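Side-chain contact in alpha-acetolactate decarboxylase (Bacillus subtilis subsp. subtilis str. 168, PDB 5XNE), which decarboxylates (2S)-2-acetolactate to (R)-acetoin, a step on the way from pyruvate to butane-2,3-diol: residues H173-D178 / G184-D189. Sequence-based numbering, arbitrary orientation.
With ZN (zinc ion), chain D.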
loop_
_atom_site.group_PDB
_atom_site.type_symbol
_atom_site.label_atom_id
_atom_site.label_comp_id
_atom_site.label_asym_id
_atom_site.label_seq_id
_atom_site.Cartn_x
_atom_site.Cartn_y
_atom_site.Cartn_z
ATOM N N HIS B 173 -11.439 10.623 3.227
ATOM C CA HIS B 173 -10.963 11.602 2.270
ATOM C C HIS B 173 -12.116 11.840 1.296
ATOM O O HIS B 173 -12.477 10.956 0.532
ATOM C CB HIS B 173 -9.700 11.093 1.562
ATOM C CG HIS B 173 -9.127 12.056 0.567
ATOM N ND1 HIS B 173 -8.054 11.734 -0.230
ATOM C CD2 HIS B 173 -9.473 13.324 0.248
ATOM C CE1 HIS B 173 -7.753 12.770 -0.999
ATOM N NE2 HIS B 173 -8.607 13.744 -0.737
ATOM N N LEU B 174 -12.702 13.027 1.366
ATOM C CA LEU B 174 -13.972 13.299 0.692
ATOM C C LEU B 174 -13.902 14.573 -0.137
ATOM O O LEU B 174 -13.318 15.573 0.298
ATOM C CB LEU B 174 -15.108 13.429 1.723
ATOM C CG LEU B 174 -15.241 12.288 2.731
ATOM C CD1 LEU B 174 -16.213 12.698 3.835
ATOM C CD2 LEU B 174 -15.694 11.012 2.060
ATOM N N HIS B 175 -14.507 14.520 -1.320
ATOM C CA HIS B 175 -14.695 15.704 -2.150
ATOM C C HIS B 175 -16.196 15.979 -2.298
ATOM O O HIS B 175 -17.009 15.124 -1.972
ATOM C CB HIS B 175 -14.035 15.526 -3.520
ATOM C CG HIS B 175 -12.535 15.580 -3.489
ATOM N ND1 HIS B 175 -11.770 15.625 -4.629
ATOM C CD2 HIS B 175 -11.662 15.596 -2.448
ATOM C CE1 HIS B 175 -10.487 15.669 -4.304
ATOM N NE2 HIS B 175 -10.395 15.651 -2.987
ATOM N N PHE B 176 -16.542 17.165 -2.790
ATOM C CA PHE B 176 -17.938 17.578 -2.931
ATOM C C PHE B 176 -18.175 18.265 -4.272
ATOM O O PHE B 176 -17.321 19.010 -4.743
ATOM C CB PHE B 176 -18.314 18.524 -1.782
ATOM C CG PHE B 176 -19.633 19.226 -1.977
ATOM C CD1 PHE B 176 -20.828 18.542 -1.799
ATOM C CD2 PHE B 176 -19.672 20.564 -2.329
ATOM C CE1 PHE B 176 -22.059 19.202 -1.975
ATOM C CE2 PHE B 176 -20.894 21.228 -2.511
ATOM C CZ PHE B 176 -22.076 20.545 -2.330
ATOM N N ILE B 177 -19.330 18.003 -4.882
ATOM C CA ILE B 177 -19.779 18.794 -6.028
ATOM C C ILE B 177 -21.279 19.060 -5.872
ATOM O O ILE B 177 -22.036 18.197 -5.416
ATOM C CB ILE B 177 -19.456 18.086 -7.375
ATOM C CG1 ILE B 177 -19.704 19.038 -8.555
ATOM C CG2 ILE B 177 -20.223 16.783 -7.516
ATOM C CD1 ILE B 177 -19.078 18.570 -9.870
ATOM N N ASP B 178 -21.706 20.268 -6.216
ATOM C CA ASP B 178 -23.120 20.595 -6.066
ATOM C C ASP B 178 -23.946 20.011 -7.214
ATOM O O ASP B 178 -23.411 19.562 -8.231
ATOM C CB ASP B 178 -23.322 22.109 -5.966
ATOM C CG ASP B 178 -23.163 22.812 -7.296
ATOM O OD1 ASP B 178 -22.171 22.568 -8.012
ATOM O OD2 ASP B 178 -24.062 23.608 -7.640
ATOM N N GLY B 184 -17.576 23.175 -5.530
ATOM C CA GLY B 184 -17.274 22.166 -4.532
ATOM C C GLY B 184 -15.786 22.121 -4.266
ATOM O O GLY B 184 -15.124 23.156 -4.147
ATOM N N GLY B 185 -15.249 20.915 -4.170
ATOM C CA GLY B 185 -13.826 20.759 -3.955
ATOM C C GLY B 185 -13.502 19.705 -2.923
ATOM O O GLY B 185 -14.294 18.796 -2.677
ATOM N N HIS B 186 -12.307 19.818 -2.352
ATOM C CA HIS B 186 -11.851 18.927 -1.301
ATOM C C HIS B 186 -12.512 19.342 0.012
ATOM O O HIS B 186 -12.415 20.490 0.409
ATOM C CB HIS B 186 -10.318 18.982 -1.188
ATOM C CG HIS B 186 -9.771 18.275 0.014
ATOM N ND1 HIS B 186 -9.228 17.006 -0.051
ATOM C CD2 HIS B 186 -9.652 18.671 1.301
ATOM C CE1 HIS B 186 -8.816 16.649 1.153
ATOM N NE2 HIS B 186 -9.067 17.635 1.993
ATOM N N VAL B 187 -13.163 18.404 0.682
ATOM C CA VAL B 187 -13.962 18.721 1.865
ATOM C C VAL B 187 -13.135 18.818 3.149
ATOM O O VAL B 187 -12.400 17.888 3.485
ATOM C CB VAL B 187 -15.065 17.659 2.050
ATOM C CG1 VAL B 187 -15.823 17.875 3.368
ATOM C CG2 VAL B 187 -16.018 17.708 0.871
ATOM N N PHE B 188 -13.276 19.941 3.862
ATOM C CA PHE B 188 -12.694 20.130 5.197
ATOM C C PHE B 188 -13.699 19.798 6.309
ATOM O O PHE B 188 -13.332 19.275 7.363
ATOM C CB PHE B 188 -12.232 21.578 5.409
ATOM C CG PHE B 188 -10.949 21.934 4.720
ATOM C CD1 PHE B 188 -9.940 20.998 4.549
ATOM C CD2 PHE B 188 -10.748 23.226 4.253
ATOM C CE1 PHE B 188 -8.749 21.344 3.920
ATOM C CE2 PHE B 188 -9.562 23.578 3.616
ATOM C CZ PHE B 188 -8.562 22.634 3.451
ATOM N N ASP B 189 -14.962 20.149 6.078
ATOM C CA ASP B 189 -15.986 20.029 7.109
ATOM C C ASP B 189 -17.357 20.055 6.453
ATOM O O ASP B 189 -17.500 20.514 5.319
ATOM C CB ASP B 189 -15.848 21.158 8.140
ATOM C CG ASP B 189 -16.686 20.922 9.391
ATOM O OD1 ASP B 189 -16.973 19.751 9.718
ATOM O OD2 ASP B 189 -17.054 21.918 10.048
HETATM ZN ZN ZN D . -8.491 15.718 -1.811
HETATM O O HOH W 1 -11.734 15.093 3.182
HETATM O O HOH W 2 -6.238 15.886 -1.292
HETATM O O HOH W 3 -7.319 14.792 -3.473
HETATM O O HOH W 4 -7.597 17.542 -2.879
#
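H186 reaches across an antiparallel hairpin to join H173 and H175 on one zinc ion. Its CB and CG lie 3.8 and 4.0 Å from H175 NE2. With CG anti to the backbone N (chi1 170°), the ring is directed toward the metal, and ND1 binds zinc at 2.3 Å. CE1, beside ND1, comes within 3.5 Å of H173 NE2, which lies in the ring plane at its edge, while NE2, on the far side, is hydrogen-bonded to E233 O. From the other strand, H173 and H175 bind through NE2, and three waters bring the zinc to six ligands, the three-histidine metal site of this decarboxylase. The imidazoles meet rim to rim, that of H186 turned 56° from H173 and 69° from H175. H175 ND1 donates to L45 O, which helps fix the rotation of that ring.

H175 and H186 form a non-hydrogen-bonded antiparallel pair, so both side chains project to the zinc side. Next to it F176 and G185 are bonded both ways, F176 N to G185 O (2.8 Å) and G185 N to F176 O, and V187 N donates to L174 O (2.9 Å). F176 CB packs 3.6 Å from V187 CG2 on the face away from the metal, while G184 CA approaches CD2 of the ring obliquely. Water 1 bridges L174 N and V187 O.

This buried hairpin is flanked by strand 151-160, antiparallel to 171-178, and strand 117-124, antiparallel to 184-192; strand 44-48 touches H175, I177 and H186 on the zinc side, whereas F176 packs against V121, V151 and I155.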